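Local structure of methanol--corrinoid protein (2I2X) at residues Q216-E229 with T246-H258. The protein carries a corrinoid cofactor that accepts the methyl group of methanol, with the help of MtaB, and passes it to coenzyme M through MtaA. Numbering follows the deposited sequence.
Sequences QDFVSQFALGVYGE and TDVTELREKFHKH
The imidazole of His256 lies between two aliphatic carbons: Gln216 CG sits over one face, 3.7 Å from the ring centroid in a CH-pi contact, and CG of Arg252, one helical turn earlier, covers the other. At its edge, in the ring plane, His256 NE2 donates to Ser220 OG over 2.8 Å. That hydroxyl in turn donates to Gln216 O, which also receives Ser220 N from the opposite side of its carbonyl plane, so the ring is tied into the hydrogen bonding of helix 216-220. An alanine in place of His256 would probably leave Ser220 OG without this donor and open a gap between Gln216 CG and Arg252 CG.

Nearer the C-terminus, Tyr227 turns its edge toward the face of His258 in an offset edge-to-face pair, the ring planes 62° apart. Backbone N atoms of Glu229 and Gln216 lie over opposite faces of the tyrosine ring.

The guanidinium of Arg252 carries Ser220 CA over one face. Its chain runs extended from CG to NE, with chi2 -176° and chi3 -171°, which carries the head across to the connection between helix 216-220 and strand 225-227. There NE gives Gly225 O a bond of 3.2 Å, nearly in line with the carbonyl, while NH1 and NH2 make weak bonds to Ser220 O. One helical turn before Arg252, Val248 CG1 packs 3.2 Å from Ala223 O.

Together these contacts lay the C-terminal helix 248-255 and its tail against the last helix-to-strand connection of the Rossmann-like B12-binding domain. Strand 225-227 is an edge of the parallel sheet, beside strand 207-210; Val226 and Phe255 both meet helix 233-242, Gly228 and Glu229 touch the corrinoid, and the terminal carboxylate of His258 forms a salt bridge with Arg64 of the neighbouring Methyltransferase 1 chain.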
loop_
_atom_site.group_PDB
_atom_site.type_symbol
_atom_site.label_atom_id
_atom_site.label_comp_id
_atom_site.label_asym_id
_atom_site.label_seq_id
_atom_site.Cartn_x
_atom_site.Cartn_y
_atom_site.Cartn_z
ATOM N N GLN B 216 -16.761 -12.346 -4.807
ATOM C CA GLN B 216 -18.119 -12.826 -4.520
ATOM C C GLN B 216 -19.218 -11.765 -4.656
ATOM O O GLN B 216 -20.252 -12.008 -5.278
ATOM C CB GLN B 216 -18.156 -13.452 -3.126
ATOM C CG GLN B 216 -19.406 -14.263 -2.841
ATOM C CD GLN B 216 -19.540 -14.619 -1.374
ATOM O OE1 GLN B 216 -20.286 -13.978 -0.631
ATOM N NE2 GLN B 216 -18.803 -15.633 -0.944
ATOM N N ASP B 217 -18.981 -10.598 -4.068
ATOM C CA ASP B 217 -19.924 -9.480 -4.130
ATOM C C ASP B 217 -20.135 -8.971 -5.555
ATOM O O ASP B 217 -21.249 -8.564 -5.916
ATOM C CB ASP B 217 -19.474 -8.339 -3.209
ATOM C CG ASP B 217 -19.525 -8.725 -1.738
ATOM O OD1 ASP B 217 -20.548 -9.309 -1.310
ATOM O OD2 ASP B 217 -18.541 -8.451 -1.015
ATOM N N PHE B 218 -19.075 -9.008 -6.364
ATOM C CA PHE B 218 -19.190 -8.634 -7.768
ATOM C C PHE B 218 -20.113 -9.571 -8.565
ATOM O O PHE B 218 -20.972 -9.096 -9.305
ATOM C CB PHE B 218 -17.817 -8.511 -8.441
ATOM C CG PHE B 218 -17.890 -7.990 -9.845
ATOM C CD1 PHE B 218 -18.021 -6.629 -10.088
ATOM C CD2 PHE B 218 -17.861 -8.863 -10.927
ATOM C CE1 PHE B 218 -18.108 -6.140 -11.383
ATOM C CE2 PHE B 218 -17.947 -8.387 -12.226
ATOM C CZ PHE B 218 -18.073 -7.017 -12.455
ATOM N N VAL B 219 -19.947 -10.883 -8.412
ATOM C CA VAL B 219 -20.752 -11.835 -9.191
ATOM C C VAL B 219 -22.207 -11.913 -8.704
ATOM O O VAL B 219 -23.111 -12.239 -9.478
ATOM C CB VAL B 219 -20.117 -13.254 -9.244
ATOM C CG1 VAL B 219 -18.639 -13.170 -9.591
ATOM C CG2 VAL B 219 -20.302 -13.982 -7.930
ATOM N N SER B 220 -22.413 -11.601 -7.423
ATOM C CA SER B 220 -23.733 -11.616 -6.797
ATOM C C SER B 220 -24.671 -10.542 -7.342
ATOM O O SER B 220 -25.887 -10.728 -7.328
ATOM C CB SER B 220 -23.616 -11.487 -5.277
ATOM O OG SER B 220 -23.072 -12.667 -4.714
ATOM N N GLN B 221 -24.123 -9.429 -7.832
ATOM C CA GLN B 221 -24.958 -8.375 -8.430
ATOM C C GLN B 221 -25.659 -8.787 -9.753
ATOM O O GLN B 221 -26.582 -8.106 -10.209
ATOM C CB GLN B 221 -24.181 -7.058 -8.575
ATOM C CG GLN B 221 -23.261 -6.969 -9.783
ATOM C CD GLN B 221 -22.502 -5.654 -9.848
ATOM O OE1 GLN B 221 -23.026 -4.605 -9.472
ATOM N NE2 GLN B 221 -21.258 -5.706 -10.330
ATOM N N PHE B 222 -25.220 -9.897 -10.351
ATOM C CA PHE B 222 -25.880 -10.482 -11.533
ATOM C C PHE B 222 -26.704 -11.692 -11.116
ATOM O O PHE B 222 -26.275 -12.479 -10.265
ATOM C CB PHE B 222 -24.860 -10.886 -12.609
ATOM C CG PHE B 222 -23.785 -9.861 -12.841
ATOM C CD1 PHE B 222 -22.460 -10.152 -12.546
ATOM C CD2 PHE B 222 -24.106 -8.594 -13.327
ATOM C CE1 PHE B 222 -21.465 -9.202 -12.744
ATOM C CE2 PHE B 222 -23.128 -7.645 -13.522
ATOM C CZ PHE B 222 -21.798 -7.945 -13.234
ATOM N N ALA B 223 -27.880 -11.837 -11.726
ATOM C CA ALA B 223 -28.855 -12.840 -11.308
ATOM C C ALA B 223 -28.383 -14.281 -11.535
ATOM O O ALA B 223 -28.643 -15.160 -10.706
ATOM C CB ALA B 223 -30.201 -12.593 -11.990
ATOM N N LEU B 224 -27.683 -14.509 -12.647
ATOM C CA LEU B 224 -27.259 -15.857 -13.045
ATOM C C LEU B 224 -25.913 -16.247 -12.447
ATOM O O LEU B 224 -25.484 -17.400 -12.573
ATOM C CB LEU B 224 -27.196 -15.975 -14.572
ATOM C CG LEU B 224 -28.497 -15.812 -15.365
ATOM C CD1 LEU B 224 -28.202 -15.533 -16.828
ATOM C CD2 LEU B 224 -29.395 -17.022 -15.216
ATOM N N GLY B 225 -25.274 -15.281 -11.782
ATOM C CA GLY B 225 -23.894 -15.395 -11.316
ATOM C C GLY B 225 -23.601 -16.320 -10.150
ATOM O O GLY B 225 -24.258 -16.262 -9.112
ATOM N N VAL B 226 -22.600 -17.177 -10.346
ATOM C CA VAL B 226 -22.001 -17.977 -9.283
ATOM C C VAL B 226 -20.504 -17.640 -9.203
ATOM O O VAL B 226 -19.853 -17.452 -10.234
ATOM C CB VAL B 226 -22.155 -19.487 -9.547
ATOM C CG1 VAL B 226 -22.014 -20.256 -8.251
ATOM C CG2 VAL B 226 -23.499 -19.786 -10.191
ATOM N N TYR B 227 -19.970 -17.551 -7.986
ATOM C CA TYR B 227 -18.534 -17.377 -7.785
ATOM C C TYR B 227 -17.842 -18.723 -7.645
ATOM O O TYR B 227 -18.439 -19.696 -7.210
ATOM C CB TYR B 227 -18.242 -16.498 -6.549
ATOM C CG TYR B 227 -16.784 -16.054 -6.383
ATOM C CD1 TYR B 227 -16.001 -15.713 -7.494
ATOM C CD2 TYR B 227 -16.202 -15.945 -5.114
ATOM C CE1 TYR B 227 -14.677 -15.306 -7.347
ATOM C CE2 TYR B 227 -14.875 -15.530 -4.963
ATOM C CZ TYR B 227 -14.125 -15.213 -6.086
ATOM O OH TYR B 227 -12.825 -14.806 -5.976
ATOM N N GLY B 228 -16.582 -18.757 -8.049
ATOM C CA GLY B 228 -15.674 -19.843 -7.736
ATOM C C GLY B 228 -14.293 -19.243 -7.856
ATOM O O GLY B 228 -13.916 -18.789 -8.935
ATOM N N GLU B 229 -13.548 -19.207 -6.751
ATOM C CA GLU B 229 -12.226 -18.578 -6.765
ATOM C C GLU B 229 -11.112 -19.459 -7.353
ATOM O O GLU B 229 -10.315 -18.971 -8.148
ATOM C CB GLU B 229 -11.851 -17.968 -5.405
ATOM C CG GLU B 229 -11.570 -18.950 -4.273
ATOM C CD GLU B 229 -10.944 -18.277 -3.047
ATOM O OE1 GLU B 229 -11.550 -17.326 -2.506
ATOM O OE2 GLU B 229 -9.850 -18.707 -2.621
ATOM N N THR B 246 -30.538 -25.851 -9.835
ATOM C CA THR B 246 -30.502 -24.905 -10.962
ATOM C C THR B 246 -30.784 -23.475 -10.491
ATOM O O THR B 246 -30.558 -22.503 -11.218
ATOM C CB THR B 246 -31.533 -25.281 -12.052
ATOM O OG1 THR B 246 -31.861 -26.670 -11.946
ATOM C CG2 THR B 246 -30.984 -24.982 -13.458
ATOM N N ASP B 247 -31.286 -23.366 -9.265
ATOM C CA ASP B 247 -31.616 -22.086 -8.663
ATOM C C ASP B 247 -30.344 -21.408 -8.153
ATOM O O ASP B 247 -29.648 -21.939 -7.279
ATOM C CB ASP B 247 -32.630 -22.297 -7.536
ATOM C CG ASP B 247 -33.169 -20.998 -6.986
ATOM O OD1 ASP B 247 -32.531 -20.419 -6.078
ATOM O OD2 ASP B 247 -34.240 -20.564 -7.455
ATOM N N VAL B 248 -30.049 -20.237 -8.713
ATOM C CA VAL B 248 -28.815 -19.511 -8.404
ATOM C C VAL B 248 -28.682 -19.242 -6.902
ATOM O O VAL B 248 -27.625 -19.487 -6.322
ATOM C CB VAL B 248 -28.687 -18.192 -9.226
ATOM C CG1 VAL B 248 -27.457 -17.405 -8.802
ATOM C CG2 VAL B 248 -28.625 -18.493 -10.719
ATOM N N THR B 249 -29.766 -18.771 -6.283
ATOM C CA THR B 249 -29.798 -18.467 -4.844
ATOM C C THR B 249 -29.577 -19.719 -3.981
ATOM O O THR B 249 -28.982 -19.643 -2.902
ATOM C CB THR B 249 -31.128 -17.770 -4.431
ATOM O OG1 THR B 249 -31.494 -16.797 -5.418
ATOM C CG2 THR B 249 -30.996 -17.081 -3.068
ATOM N N GLU B 250 -30.061 -20.861 -4.464
ATOM C CA GLU B 250 -29.875 -22.133 -3.778
ATOM C C GLU B 250 -28.410 -22.547 -3.927
ATOM O O GLU B 250 -27.769 -22.966 -2.962
ATOM C CB GLU B 250 -30.813 -23.188 -4.376
ATOM C CG GLU B 250 -31.594 -24.027 -3.360
ATOM C CD GLU B 250 -32.606 -24.968 -4.010
ATOM O OE1 GLU B 250 -32.428 -25.329 -5.194
ATOM O OE2 GLU B 250 -33.580 -25.356 -3.331
ATOM N N LEU B 251 -27.891 -22.396 -5.142
ATOM C CA LEU B 251 -26.504 -22.705 -5.458
ATOM C C LEU B 251 -25.524 -21.838 -4.681
ATOM O O LEU B 251 -24.554 -22.348 -4.117
ATOM C CB LEU B 251 -26.257 -22.524 -6.951
ATOM C CG LEU B 251 -26.714 -23.630 -7.890
ATOM C CD1 LEU B 251 -26.662 -23.098 -9.301
ATOM C CD2 LEU B 251 -25.842 -24.867 -7.742
ATOM N N ARG B 252 -25.787 -20.530 -4.664
ATOM C CA ARG B 252 -24.967 -19.552 -3.943
ATOM C C ARG B 252 -24.792 -19.900 -2.467
ATOM O O ARG B 252 -23.700 -19.748 -1.919
ATOM C CB ARG B 252 -25.577 -18.155 -4.042
ATOM C CG ARG B 252 -25.364 -17.451 -5.351
ATOM C CD ARG B 252 -25.941 -16.067 -5.264
ATOM N NE ARG B 252 -25.963 -15.411 -6.562
ATOM C CZ ARG B 252 -26.445 -14.193 -6.781
ATOM N NH1 ARG B 252 -26.950 -13.481 -5.785
ATOM N NH2 ARG B 252 -26.417 -13.686 -8.001
ATOM N N GLU B 253 -25.873 -20.358 -1.836
ATOM C CA GLU B 253 -25.881 -20.709 -0.414
ATOM C C GLU B 253 -24.791 -21.727 -0.046
ATOM O O GLU B 253 -24.150 -21.598 1.002
ATOM C CB GLU B 253 -27.263 -21.235 -0.012
ATOM C CG GLU B 253 -27.479 -21.389 1.490
ATOM C CD GLU B 253 -28.408 -22.550 1.830
ATOM O OE1 GLU B 253 -29.459 -22.704 1.166
ATOM O OE2 GLU B 253 -28.082 -23.309 2.768
ATOM N N LYS B 254 -24.585 -22.722 -0.912
ATOM C CA LYS B 254 -23.563 -23.752 -0.698
ATOM C C LYS B 254 -22.149 -23.276 -1.047
ATOM O O LYS B 254 -21.174 -23.768 -0.470
ATOM C CB LYS B 254 -23.896 -25.031 -1.488
ATOM C CG LYS B 254 -22.942 -26.198 -1.214
ATOM C CD LYS B 254 -23.439 -27.515 -1.793
ATOM C CE LYS B 254 -22.508 -28.654 -1.397
ATOM N NZ LYS B 254 -23.146 -29.986 -1.538
ATOM N N PHE B 255 -22.043 -22.320 -1.975
ATOM C CA PHE B 255 -20.750 -21.965 -2.581
ATOM C C PHE B 255 -20.227 -20.550 -2.336
ATOM O O PHE B 255 -19.041 -20.294 -2.511
ATOM C CB PHE B 255 -20.757 -22.290 -4.074
ATOM C CG PHE B 255 -20.816 -23.761 -4.363
ATOM C CD1 PHE B 255 -22.033 -24.381 -4.640
ATOM C CD2 PHE B 255 -19.658 -24.533 -4.336
ATOM C CE1 PHE B 255 -22.094 -25.742 -4.903
ATOM C CE2 PHE B 255 -19.707 -25.898 -4.594
ATOM C CZ PHE B 255 -20.928 -26.505 -4.879
ATOM N N HIS B 256 -21.107 -19.639 -1.936
ATOM C CA HIS B 256 -20.688 -18.318 -1.482
ATOM C C HIS B 256 -20.045 -18.417 -0.088
ATOM O O HIS B 256 -19.158 -19.250 0.127
ATOM C CB HIS B 256 -21.868 -17.339 -1.512
ATOM C CG HIS B 256 -22.103 -16.712 -2.854
ATOM N ND1 HIS B 256 -21.840 -17.365 -4.040
ATOM C CD2 HIS B 256 -22.587 -15.495 -3.196
ATOM C CE1 HIS B 256 -22.138 -16.571 -5.053
ATOM N NE2 HIS B 256 -22.595 -15.430 -4.568
ATOM N N LYS B 257 -20.471 -17.565 0.844
ATOM C CA LYS B 257 -19.972 -17.593 2.227
ATOM C C LYS B 257 -18.434 -17.715 2.344
ATOM O O LYS B 257 -17.923 -18.420 3.221
ATOM C CB LYS B 257 -20.673 -18.713 3.027
ATOM C CG LYS B 257 -22.204 -18.558 3.206
ATOM C CD LYS B 257 -22.585 -17.334 4.053
ATOM C CE LYS B 257 -22.040 -17.418 5.472
ATOM N NZ LYS B 257 -21.759 -16.068 6.007
ATOM N N HIS B 258 -17.710 -17.020 1.464
ATOM C CA HIS B 258 -16.243 -17.095 1.401
ATOM C C HIS B 258 -15.570 -16.414 2.587
ATOM O O HIS B 258 -15.197 -17.060 3.566
ATOM C CB HIS B 258 -15.717 -16.491 0.092
ATOM C CG HIS B 258 -15.834 -17.404 -1.089
ATOM N ND1 HIS B 258 -14.857 -18.317 -1.422
ATOM C CD2 HIS B 258 -16.808 -17.539 -2.020
ATOM C CE1 HIS B 258 -15.226 -18.981 -2.504
ATOM N NE2 HIS B 258 -16.406 -18.526 -2.887
ATOM O OXT HIS B 258 -15.370 -15.200 2.594
#